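Local coordinates for protein D-lactate dehydrogenase (Fermentative) (Pseudomonas aeruginosa, PDB 6ABJ) that catalyses the NAD-dependent interconversion of pyruvate and D-lactate, working as a tetramer of the D-isomer specific 2-hydroxyacid dehydrogenase family, at residues B[245-250]-B[273-278]; B[164-169]-B[219-224]; B[261-266]-B[301-306]; B[209-214]-B[236-241]. All blocks are in the same frame, centred on the assembly; numbering follows the deposited sequence.

In the fold
Following the chain through the coenzyme domain, contact 2 opens on strand 162-166 and closes in the loop after strand 216-219. Contact 4 opens within the span that contact 2 encloses, on helix 207-213, and closes at the end of helix 233-238, so contacts 2 and 4 cross. Both are complete before contact 1 begins on strand 243-247. Contact 1 closes after strand 268-273, but contact 3 has already started on helix 256-265 and closes where helix 295-302 ends and strand 306-308 begins, a second crossed pair. Contacts 1 and 2 join neighbouring strands of one parallel sheet and touch through Ile246 and Leu219; contacts 3 and 4 tie down the helices that connect its strands.

Contact 1 of 4, residues B[245-250]-B[273-278]; sequences LINTGR and LDVYEE
Asn247 faces Leu273 in a parallel bridge where strands 243-247 and 268-273 come to their ends. Asp274 N donates to Asn247 O at 2.9 Å, and Asn247 CB lies 3.9 Å from Leu273 CD2. Asparagine suits this place because its amide can accept and donate at once. With CG anti to the backbone N (chi1 -173°), Asn247 OD1 accepts from Gly249 N at 2.8 Å, closing an Asx turn. Asn247 ND2 donates to Arg250 O at 3.1 Å, in the plane of the amide, and also to a water that in turn donates to Val275 O. These three bonds fix the rotation of the amide, and Val275 CG2 packs crosswise on it, 3.4 Å from Asn247 ND2.

Thr248 follows, its CG2 3.9 Å from Asp274 CB. Both residues contact NADH when it is bound, as expected at the C-terminal edge of the parallel sheet in a Rossmann fold; here the site is empty of coenzyme. The carboxylate of Asp274 is held by Thr309 OG1 and by the backbone N of Gln312 and Ala313.

At Gly249 the chain takes an unusual bend (phi -84°, psi -83°) that a residue without a side chain adopts easily. The two methyls of the branched Val275 have separate partners here: CG1 lies 3.9 Å from Gly249 O, and CG2 lies 3.4 Å from Arg250 C.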
loop_
_atom_site.group_PDB
_atom_site.type_symbol
_atom_site.label_atom_id
_atom_site.label_comp_id
_atom_site.label_asym_id
_atom_site.label_seq_id
_atom_site.Cartn_x
_atom_site.Cartn_y
_atom_site.Cartn_z
ATOM N N LEU B 245 -9.460 7.928 20.718
ATOM C CA LEU B 245 -8.882 9.261 21.011
ATOM C C LEU B 245 -8.450 9.959 19.748
ATOM O O LEU B 245 -7.745 9.379 18.917
ATOM C CB LEU B 245 -7.681 9.048 21.933
ATOM C CG LEU B 245 -6.958 10.332 22.336
ATOM C CD1 LEU B 245 -7.778 11.271 23.217
ATOM C CD2 LEU B 245 -5.671 9.953 23.078
ATOM N N ILE B 246 -8.807 11.236 19.638
ATOM C CA ILE B 246 -8.453 12.076 18.516
ATOM C C ILE B 246 -7.683 13.310 19.093
ATOM O O ILE B 246 -8.155 13.992 20.009
ATOM C CB ILE B 246 -9.716 12.590 17.783
ATOM C CG1 ILE B 246 -10.610 11.394 17.341
ATOM C CG2 ILE B 246 -9.387 13.445 16.578
ATOM C CD1 ILE B 246 -9.954 10.416 16.372
ATOM N N ASN B 247 -6.511 13.567 18.540
ATOM C CA ASN B 247 -5.776 14.784 18.859
ATOM C C ASN B 247 -5.475 15.549 17.597
ATOM O O ASN B 247 -4.537 15.231 16.825
ATOM C CB ASN B 247 -4.483 14.502 19.600
ATOM C CG ASN B 247 -3.822 15.806 20.079
ATOM O OD1 ASN B 247 -4.464 16.866 20.057
ATOM N ND2 ASN B 247 -2.577 15.727 20.444
ATOM N N THR B 248 -6.318 16.542 17.336
ATOM C CA THR B 248 -5.980 17.594 16.350
ATOM C C THR B 248 -5.509 18.911 17.013
ATOM O O THR B 248 -5.405 19.887 16.318
ATOM C CB THR B 248 -7.162 17.868 15.429
ATOM O OG1 THR B 248 -8.287 18.332 16.216
ATOM C CG2 THR B 248 -7.592 16.567 14.668
ATOM N N GLY B 249 -5.284 18.937 18.314
ATOM C CA GLY B 249 -4.978 20.199 19.064
ATOM C C GLY B 249 -3.492 20.594 19.005
ATOM O O GLY B 249 -3.098 21.307 18.148
ATOM N N ARG B 250 -2.672 20.037 19.841
ATOM C CA ARG B 250 -1.215 20.237 19.763
ATOM C C ARG B 250 -0.572 18.980 20.239
ATOM O O ARG B 250 -1.086 18.315 21.105
ATOM C CB ARG B 250 -0.730 21.394 20.717
ATOM C CG ARG B 250 -1.169 22.802 20.322
ATOM C CD ARG B 250 -0.405 23.426 19.146
ATOM N NE ARG B 250 1.031 23.299 19.364
ATOM C CZ ARG B 250 1.728 23.959 20.307
ATOM N NH1 ARG B 250 1.145 24.827 21.139
ATOM N NH2 ARG B 250 3.038 23.743 20.424
ATOM N N LEU B 273 -4.327 10.982 15.033
ATOM C CA LEU B 273 -3.491 12.137 15.330
ATOM C C LEU B 273 -3.326 12.980 14.093
ATOM O O LEU B 273 -3.052 12.465 13.028
ATOM C CB LEU B 273 -2.094 11.696 15.770
ATOM C CG LEU B 273 -1.940 10.848 17.014
ATOM C CD1 LEU B 273 -0.423 10.581 17.183
ATOM C CD2 LEU B 273 -2.545 11.414 18.262
ATOM N N ASP B 274 -3.509 14.277 14.250
ATOM C CA ASP B 274 -3.054 15.245 13.251
ATOM C C ASP B 274 -1.842 16.071 13.734
ATOM O O ASP B 274 -1.233 16.791 12.922
ATOM C CB ASP B 274 -4.172 16.199 12.845
ATOM C CG ASP B 274 -3.780 17.043 11.635
ATOM O OD1 ASP B 274 -3.489 16.468 10.551
ATOM O OD2 ASP B 274 -3.741 18.293 11.736
ATOM N N VAL B 275 -1.436 15.852 14.968
ATOM C CA VAL B 275 -0.307 16.561 15.546
ATOM C C VAL B 275 0.494 15.602 16.373
ATOM O O VAL B 275 -0.012 14.546 16.833
ATOM C CB VAL B 275 -0.788 17.772 16.421
ATOM C CG1 VAL B 275 -1.582 18.779 15.578
ATOM C CG2 VAL B 275 -1.623 17.279 17.547
ATOM N N TYR B 276 1.745 15.972 16.578
ATOM C CA TYR B 276 2.694 15.135 17.310
ATOM C C TYR B 276 3.758 16.069 17.918
ATOM O O TYR B 276 4.142 17.076 17.321
ATOM C CB TYR B 276 3.290 14.112 16.378
ATOM C CG TYR B 276 4.266 13.192 17.004
ATOM C CD1 TYR B 276 3.863 12.240 17.930
ATOM C CD2 TYR B 276 5.603 13.230 16.652
ATOM C CE1 TYR B 276 4.793 11.376 18.517
ATOM C CE2 TYR B 276 6.515 12.359 17.223
ATOM C CZ TYR B 276 6.112 11.457 18.161
ATOM O OH TYR B 276 7.015 10.595 18.781
ATOM N N GLU B 277 4.177 15.733 19.116
ATOM C CA GLU B 277 5.047 16.613 19.890
ATOM C C GLU B 277 6.373 16.839 19.173
ATOM O O GLU B 277 6.830 17.969 19.107
ATOM C CB GLU B 277 5.237 16.022 21.274
ATOM C CG GLU B 277 6.076 16.875 22.213
ATOM C CD GLU B 277 5.944 16.434 23.657
ATOM O OE1 GLU B 277 5.293 15.432 23.981
ATOM O OE2 GLU B 277 6.491 17.124 24.502
ATOM N N GLU B 278 6.950 15.854 18.525
ATOM C CA GLU B 278 8.160 16.216 17.816
ATOM C C GLU B 278 7.933 16.819 16.375
ATOM O O GLU B 278 8.905 16.940 15.625
ATOM C CB GLU B 278 9.138 15.041 17.776
ATOM C CG GLU B 278 9.167 14.224 19.059
ATOM C CD GLU B 278 9.682 15.004 20.256
ATOM O OE1 GLU B 278 10.160 16.144 20.069
ATOM O OE2 GLU B 278 9.610 14.475 21.388
HETATM O O HOH W 1 -0.361 14.026 19.429
#

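Contact 2 of 4, residues B[164-169]-B[219-224]; sequences GVIGTG and LHCPLT
Ile166 and Leu219 pair as parallel neighbours, their side chains abreast on one face of the sheet, with Ile166 CD1 3.8 Å from Leu219 CD2. One residue further, His220 N donates to Ile166 O at 2.7 Å, close to straight on to the carbonyl. Cys221 N is also near this oxygen but poorly angled for a bond. A chi1 of 52° sets Cys221 SG between its backbone N and carbonyl carbon, where it packs 4.1 Å from Ile166 CG2.

Gly167 brings the two backbones to 4.1 Å between its CA and that of Cys221. Its positive phi (102°) and the tight approach both suit a residue with no side chain. Val165 CG1 lies 4.1 Å from His220 CD2. Gly167 O is buried with no polar partner and lies against His220 CB, 3.6 Å off.

Gly167 and Gly169 fit the glycine-rich GxGxxG turn of a Rossmann fold, leading into helix 170-181. In the next shell, Asp190, which binds NADH, accepts from Thr168 N, while Leu210 and Leu211 pack on Ile166. The His220 ring meets Phe175, and a weak hydrogen bond joins His220 NE2 and Ser218 OG.

With one hydrogen bond between the segments, apolar packing probably contributes much of the remaining adhesion.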
loop_
_atom_site.group_PDB
_atom_site.type_symbol
_atom_site.label_atom_id
_atom_site.label_comp_id
_atom_site.label_asym_id
_atom_site.label_seq_id
_atom_site.Cartn_x
_atom_site.Cartn_y
_atom_site.Cartn_z
ATOM N N GLY B 164 -16.756 13.056 23.995
ATOM C CA GLY B 164 -16.233 13.987 24.977
ATOM C C GLY B 164 -15.281 14.971 24.347
ATOM O O GLY B 164 -14.228 14.613 23.786
ATOM N N VAL B 165 -15.641 16.246 24.484
ATOM C CA VAL B 165 -14.896 17.343 23.928
ATOM C C VAL B 165 -14.127 18.034 25.013
ATOM O O VAL B 165 -14.739 18.635 25.953
ATOM C CB VAL B 165 -15.851 18.327 23.296
ATOM C CG1 VAL B 165 -15.069 19.430 22.585
ATOM C CG2 VAL B 165 -16.795 17.602 22.362
ATOM N N ILE B 166 -12.814 17.951 24.923
ATOM C CA ILE B 166 -11.965 18.574 25.879
ATOM C C ILE B 166 -11.481 19.907 25.287
ATOM O O ILE B 166 -10.617 19.952 24.405
ATOM C CB ILE B 166 -10.803 17.653 26.250
ATOM C CG1 ILE B 166 -11.386 16.418 26.953
ATOM C CG2 ILE B 166 -9.801 18.329 27.212
ATOM C CD1 ILE B 166 -10.340 15.387 27.218
ATOM N N GLY B 167 -12.077 20.992 25.800
ATOM C CA GLY B 167 -11.760 22.353 25.292
ATOM C C GLY B 167 -12.853 22.796 24.375
ATOM O O GLY B 167 -13.033 22.249 23.281
ATOM N N THR B 168 -13.623 23.779 24.818
ATOM C CA THR B 168 -14.794 24.203 24.079
ATOM C C THR B 168 -14.684 25.633 23.566
ATOM O O THR B 168 -15.693 26.312 23.417
ATOM C CB THR B 168 -16.099 23.992 24.866
ATOM O OG1 THR B 168 -16.053 24.671 26.153
ATOM C CG2 THR B 168 -16.327 22.497 25.085
ATOM N N GLY B 169 -13.461 25.999 23.211
ATOM C CA GLY B 169 -13.187 27.094 22.315
ATOM C C GLY B 169 -13.808 26.942 20.967
ATOM O O GLY B 169 -14.643 26.087 20.721
ATOM N N LEU B 219 -9.427 16.155 21.597
ATOM C CA LEU B 219 -8.725 17.246 22.250
ATOM C C LEU B 219 -8.785 18.528 21.416
ATOM O O LEU B 219 -8.375 18.565 20.239
ATOM C CB LEU B 219 -7.281 16.871 22.503
ATOM C CG LEU B 219 -7.072 15.567 23.216
ATOM C CD1 LEU B 219 -5.618 15.124 23.308
ATOM C CD2 LEU B 219 -7.609 15.675 24.629
ATOM N N HIS B 220 -9.276 19.590 22.057
ATOM C CA HIS B 220 -9.265 20.904 21.455
ATOM C C HIS B 220 -8.896 22.034 22.431
ATOM O O HIS B 220 -9.246 23.175 22.184
ATOM C CB HIS B 220 -10.627 21.192 20.888
ATOM C CG HIS B 220 -11.082 20.158 19.916
ATOM N ND1 HIS B 220 -10.746 20.182 18.574
ATOM C CD2 HIS B 220 -11.825 19.048 20.109
ATOM C CE1 HIS B 220 -11.281 19.133 17.986
ATOM N NE2 HIS B 220 -11.956 18.446 18.896
ATOM N N CYS B 221 -8.183 21.724 23.499
ATOM C CA CYS B 221 -7.792 22.758 24.439
ATOM C C CYS B 221 -6.422 23.323 24.046
ATOM O O CYS B 221 -5.581 22.589 23.473
ATOM C CB CYS B 221 -7.757 22.188 25.839
ATOM S SG CYS B 221 -6.739 20.672 25.933
ATOM N N PRO B 222 -6.174 24.627 24.365
ATOM C CA PRO B 222 -4.847 25.203 24.224
ATOM C C PRO B 222 -3.786 24.456 24.995
ATOM O O PRO B 222 -4.048 23.844 26.070
ATOM C CB PRO B 222 -5.024 26.645 24.807
ATOM C CG PRO B 222 -6.462 26.965 24.506
ATOM C CD PRO B 222 -7.163 25.642 24.800
ATOM N N LEU B 223 -2.567 24.474 24.458
ATOM C CA LEU B 223 -1.436 23.904 25.181
ATOM C C LEU B 223 -0.865 24.941 26.183
ATOM O O LEU B 223 -0.510 26.035 25.781
ATOM C CB LEU B 223 -0.316 23.442 24.212
ATOM C CG LEU B 223 1.015 23.049 24.876
ATOM C CD1 LEU B 223 0.871 21.808 25.727
ATOM C CD2 LEU B 223 2.140 22.875 23.839
ATOM N N THR B 224 -0.728 24.554 27.439
ATOM C CA THR B 224 -0.193 25.420 28.500
ATOM C C THR B 224 0.511 24.490 29.452
ATOM O O THR B 224 0.489 23.265 29.260
ATOM C CB THR B 224 -1.299 26.132 29.273
ATOM O OG1 THR B 224 -2.054 25.158 30.009
ATOM C CG2 THR B 224 -2.206 26.901 28.321
#

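Contact 3 of 4, residues B[261-266]-B[301-306]; sequences EALKSG and LSFPNV
The ring of Phe303 carries Leu263 on one face: Leu263 CB sits 4.1 Å from the centroid of the Phe303 ring, 13° off the normal, a CH-pi contact. At the edge of the ring, near its plane, Lys264 CG comes within 3.9 Å of Phe303 CZ. Successive residues of helix 256-265 thus grip the ring from above and from the rim, with Pro291 of the second subunit also packing on it. The other flat group, the amide of Asn305, lies alongside Leu263, with Asn305 ND2 3.9 Å from Leu263 CD2. That nitrogen donates to Gly269 O, and a water 2.9 Å from Asn305 ND2 accepts from it and donates in turn to Leu263 O at 2.7 Å. Asn305 OD1 is buried here without a polar partner.

Helix 256-265 connects strands 243-247 and 268-273 of the Rossmann sheet, and the turn it covers delivers the chain to 306-308, the outermost strand on that side within this chain. Phe303 to Val306 form a type I beta turn. Pro304 holds its second position, where the restricted phi of proline (here -74°) is what such a turn needs; the bond from Val306 N to Phe303 O is weak, at 3.5 Å. Leucine fits position 263 because its two methyls diverge: Leu263 CD1 touches Phe303 CE2 and lies 3.8 Å from Val306 CG2, while CD2 reaches the amide.

The aliphatic part of Lys264 serves the ring, and a bend at chi3 (60°) helps carry Lys264 NZ to the syn lone pair of Glu261 OE2, a salt bridge of 3.1 Å. The same ammonium pairs with Asp295 of the second subunit.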
loop_
_atom_site.group_PDB
_atom_site.type_symbol
_atom_site.label_atom_id
_atom_site.label_comp_id
_atom_site.label_asym_id
_atom_site.label_seq_id
_atom_site.Cartn_x
_atom_site.Cartn_y
_atom_site.Cartn_z
ATOM N N GLU B 261 1.523 1.529 24.956
ATOM C CA GLU B 261 1.164 0.402 25.774
ATOM C C GLU B 261 -0.350 0.229 25.840
ATOM O O GLU B 261 -0.821 -0.904 25.850
ATOM C CB GLU B 261 1.833 0.506 27.174
ATOM C CG GLU B 261 3.333 0.164 27.089
ATOM C CD GLU B 261 3.653 -1.180 26.381
ATOM O OE1 GLU B 261 3.073 -2.239 26.742
ATOM O OE2 GLU B 261 4.508 -1.212 25.459
ATOM N N ALA B 262 -1.076 1.334 25.792
ATOM C CA ALA B 262 -2.547 1.359 25.809
ATOM C C ALA B 262 -3.141 0.760 24.533
ATOM O O ALA B 262 -4.120 0.060 24.581
ATOM C CB ALA B 262 -3.013 2.772 25.968
ATOM N N LEU B 263 -2.488 1.034 23.418
ATOM C CA LEU B 263 -2.862 0.424 22.136
ATOM C C LEU B 263 -2.506 -1.048 22.131
ATOM O O LEU B 263 -3.325 -1.876 21.726
ATOM C CB LEU B 263 -2.203 1.188 20.973
ATOM C CG LEU B 263 -2.773 2.574 20.668
ATOM C CD1 LEU B 263 -1.791 3.476 19.945
ATOM C CD2 LEU B 263 -4.061 2.482 19.821
ATOM N N LYS B 264 -1.340 -1.415 22.660
ATOM C CA LYS B 264 -0.984 -2.819 22.715
ATOM C C LYS B 264 -1.958 -3.633 23.539
ATOM O O LYS B 264 -2.292 -4.770 23.162
ATOM C CB LYS B 264 0.416 -3.028 23.195
ATOM C CG LYS B 264 1.410 -2.558 22.173
ATOM C CD LYS B 264 2.819 -2.570 22.713
ATOM C CE LYS B 264 3.302 -3.929 23.153
ATOM N NZ LYS B 264 4.667 -3.718 23.698
ATOM N N SER B 265 -2.441 -3.066 24.632
ATOM C CA SER B 265 -3.280 -3.861 25.541
ATOM C C SER B 265 -4.715 -3.891 25.095
ATOM O O SER B 265 -5.520 -4.684 25.605
ATOM C CB SER B 265 -3.263 -3.267 26.945
ATOM O OG SER B 265 -3.879 -2.030 26.979
ATOM N N GLY B 266 -5.076 -2.995 24.189
ATOM C CA GLY B 266 -6.472 -2.855 23.794
ATOM C C GLY B 266 -7.218 -1.837 24.662
ATOM O O GLY B 266 -8.331 -1.506 24.348
ATOM N N LEU B 301 2.738 4.485 14.022
ATOM C CA LEU B 301 2.424 4.349 12.637
ATOM C C LEU B 301 2.066 2.895 12.164
ATOM O O LEU B 301 1.327 2.773 11.227
ATOM C CB LEU B 301 3.502 4.904 11.736
ATOM C CG LEU B 301 3.567 6.443 11.823
ATOM C CD1 LEU B 301 4.914 6.922 11.271
ATOM C CD2 LEU B 301 2.417 7.145 11.122
ATOM N N SER B 302 2.534 1.887 12.901
ATOM C CA SER B 302 2.363 0.481 12.598
ATOM C C SER B 302 1.019 -0.145 12.885
ATOM O O SER B 302 0.626 -1.147 12.271
ATOM C CB SER B 302 3.354 -0.320 13.460
ATOM O OG SER B 302 4.704 -0.168 13.072
ATOM N N PHE B 303 0.354 0.415 13.891
ATOM C CA PHE B 303 -0.855 -0.172 14.442
ATOM C C PHE B 303 -1.954 -0.036 13.392
ATOM O O PHE B 303 -2.064 0.978 12.695
ATOM C CB PHE B 303 -1.302 0.564 15.645
ATOM C CG PHE B 303 -0.438 0.330 16.832
ATOM C CD1 PHE B 303 -0.407 -0.902 17.410
ATOM C CD2 PHE B 303 0.333 1.313 17.360
ATOM C CE1 PHE B 303 0.381 -1.129 18.545
ATOM C CE2 PHE B 303 1.067 1.094 18.524
ATOM C CZ PHE B 303 1.094 -0.105 19.103
ATOM N N PRO B 304 -2.813 -1.024 13.324
ATOM C CA PRO B 304 -3.864 -1.066 12.333
ATOM C C PRO B 304 -4.987 -0.086 12.654
ATOM O O PRO B 304 -5.792 0.192 11.811
ATOM C CB PRO B 304 -4.402 -2.533 12.464
ATOM C CG PRO B 304 -4.102 -2.930 13.804
ATOM C CD PRO B 304 -2.680 -2.308 14.019
ATOM N N ASN B 305 -5.050 0.369 13.883
ATOM C CA ASN B 305 -6.104 1.189 14.436
ATOM C C ASN B 305 -5.580 2.559 14.853
ATOM O O ASN B 305 -6.155 3.230 15.683
ATOM C CB ASN B 305 -6.725 0.470 15.644
ATOM C CG ASN B 305 -5.674 0.017 16.713
ATOM O OD1 ASN B 305 -4.503 -0.183 16.424
ATOM N ND2 ASN B 305 -6.144 -0.166 17.947
ATOM N N VAL B 306 -4.523 2.962 14.172
ATOM C CA VAL B 306 -3.967 4.334 14.253
ATOM C C VAL B 306 -3.860 4.967 12.885
ATOM O O VAL B 306 -3.405 4.329 11.959
ATOM C CB VAL B 306 -2.569 4.316 14.873
ATOM C CG1 VAL B 306 -1.920 5.679 14.844
ATOM C CG2 VAL B 306 -2.635 3.762 16.275
HETATM O O HOH W 2 -5.699 -1.237 20.569
#

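Contact 4 of 4, residues B[209-214]-B[236-241]; sequences ALLAES and LATMKP
Leu211, in the last turn of helix 207-213, faces Met239, the residue at which the chain leaves helix 233-238, and the backbones come to 4.6 Å between the CA atoms of Ala212 and Met239. Leu211 O is the main polar atom of the approach: Met239 CA offers it a hydrogen at 3.2 Å, and Lys240 N makes a weak bond to Leu211 O at 3.4 Å, bent to 132° at the hydrogen. A water takes the same N-H more favourably and donates to both Leu211 O and Ser214 O, bridging the segments. Nearby, Thr238 O meets Ala212 CA at 3.5 Å; the small alanine, its methyl just touching that oxygen, is compatible with the close approach.

The helices lead into strands 216-219 and 243-247, neighbours in the parallel Rossmann sheet, so the contact joins their C-terminal ends beside the start of those strands, away from the coenzyme edge.

Among the side chains, Leu211 CB touches Thr238 CG2 at 3.8 Å, while the hydroxyl of Thr238 turns to Gln234 O. Met239 CG, set by chi1 -68°, packs 3.9 Å from Leu211 CD2, a buried place suited to a long apolar chain. Ser214 OG folds back to donate to Leu210 O at 2.7 Å, from the opposite face to Glu213 N. Lys240, with CG anti to its N (chi1 -179°), rests CB 3.6 Å from Ser214 O, then runs extended to a salt bridge with Asp215.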
loop_
_atom_site.group_PDB
_atom_site.type_symbol
_atom_site.label_atom_id
_atom_site.label_comp_id
_atom_site.label_asym_id
_atom_site.label_seq_id
_atom_site.Cartn_x
_atom_site.Cartn_y
_atom_site.Cartn_z
ATOM N N ALA B 209 -14.520 12.320 34.727
ATOM C CA ALA B 209 -15.765 11.700 34.398
ATOM C C ALA B 209 -15.992 11.681 32.879
ATOM O O ALA B 209 -16.437 10.664 32.335
ATOM C CB ALA B 209 -16.865 12.434 35.076
ATOM N N LEU B 210 -15.605 12.764 32.193
ATOM C CA LEU B 210 -15.587 12.755 30.736
ATOM C C LEU B 210 -14.780 11.583 30.184
ATOM O O LEU B 210 -15.247 10.857 29.286
ATOM C CB LEU B 210 -15.067 14.067 30.185
ATOM C CG LEU B 210 -15.106 14.218 28.669
ATOM C CD1 LEU B 210 -15.259 15.724 28.340
ATOM C CD2 LEU B 210 -13.847 13.689 28.077
ATOM N N LEU B 211 -13.594 11.373 30.716
ATOM C CA LEU B 211 -12.711 10.359 30.225
ATOM C C LEU B 211 -13.316 8.964 30.494
ATOM O O LEU B 211 -13.310 8.052 29.610
ATOM C CB LEU B 211 -11.354 10.542 30.822
ATOM C CG LEU B 211 -10.509 11.742 30.312
ATOM C CD1 LEU B 211 -9.235 11.882 31.123
ATOM C CD2 LEU B 211 -10.151 11.657 28.874
ATOM N N ALA B 212 -13.851 8.775 31.672
ATOM C CA ALA B 212 -14.450 7.437 31.972
ATOM C C ALA B 212 -15.755 7.159 31.159
ATOM O O ALA B 212 -16.032 6.019 30.856
ATOM C CB ALA B 212 -14.739 7.348 33.437
ATOM N N GLU B 213 -16.482 8.177 30.720
ATOM C CA GLU B 213 -17.775 7.974 30.133
ATOM C C GLU B 213 -17.766 7.974 28.620
ATOM O O GLU B 213 -18.709 7.483 28.012
ATOM C CB GLU B 213 -18.765 9.053 30.615
ATOM C CG GLU B 213 -19.117 8.942 32.129
ATOM C CD GLU B 213 -20.006 9.991 32.711
ATOM O OE1 GLU B 213 -20.789 10.518 31.965
ATOM O OE2 GLU B 213 -19.963 10.215 33.972
ATOM N N SER B 214 -16.738 8.540 28.004
ATOM C CA SER B 214 -16.783 8.828 26.596
ATOM C C SER B 214 -16.372 7.609 25.718
ATOM O O SER B 214 -15.403 6.943 26.024
ATOM C CB SER B 214 -15.830 9.979 26.316
ATOM O OG SER B 214 -16.300 11.185 26.845
ATOM N N LEU B 236 -4.921 8.018 30.297
ATOM C CA LEU B 236 -5.283 6.887 29.397
ATOM C C LEU B 236 -5.949 5.775 30.164
ATOM O O LEU B 236 -6.895 5.128 29.665
ATOM C CB LEU B 236 -4.081 6.295 28.636
ATOM C CG LEU B 236 -3.546 7.206 27.589
ATOM C CD1 LEU B 236 -2.197 6.733 27.154
ATOM C CD2 LEU B 236 -4.539 7.318 26.415
ATOM N N ALA B 237 -5.422 5.458 31.351
ATOM C CA ALA B 237 -6.041 4.399 32.131
ATOM C C ALA B 237 -7.424 4.799 32.722
ATOM O O ALA B 237 -8.201 3.947 33.083
ATOM C CB ALA B 237 -5.083 3.948 33.239
ATOM N N THR B 238 -7.758 6.096 32.757
ATOM C CA THR B 238 -9.106 6.600 33.195
ATOM C C THR B 238 -10.166 6.309 32.068
ATOM O O THR B 238 -11.342 5.934 32.316
ATOM C CB THR B 238 -8.966 8.129 33.516
ATOM O OG1 THR B 238 -7.878 8.330 34.459
ATOM C CG2 THR B 238 -10.248 8.764 34.045
ATOM N N MET B 239 -9.698 6.370 30.826
ATOM C CA MET B 239 -10.631 6.218 29.677
ATOM C C MET B 239 -11.390 4.896 29.670
ATOM O O MET B 239 -10.975 3.949 30.240
ATOM C CB MET B 239 -9.892 6.417 28.385
ATOM C CG MET B 239 -9.440 7.835 28.246
ATOM S SD MET B 239 -8.496 8.306 26.851
ATOM C CE MET B 239 -9.601 7.734 25.542
ATOM N N LYS B 240 -12.515 4.855 28.966
ATOM C CA LYS B 240 -13.308 3.648 28.729
ATOM C C LYS B 240 -12.541 2.657 27.826
ATOM O O LYS B 240 -11.991 3.050 26.791
ATOM C CB LYS B 240 -14.608 4.038 28.048
ATOM C CG LYS B 240 -15.602 2.947 27.722
ATOM C CD LYS B 240 -16.900 3.635 27.347
ATOM C CE LYS B 240 -18.106 2.725 27.344
ATOM N NZ LYS B 240 -19.217 3.509 26.724
ATOM N N PRO B 241 -12.483 1.384 28.222
ATOM C CA PRO B 241 -11.732 0.414 27.442
ATOM C C PRO B 241 -12.220 0.323 26.035
ATOM O O PRO B 241 -13.409 0.262 25.806
ATOM C CB PRO B 241 -11.992 -0.894 28.161
ATOM C CG PRO B 241 -12.129 -0.462 29.645
ATOM C CD PRO B 241 -12.852 0.857 29.563
HETATM O O HOH W 3 -12.957 7.027 27.194
#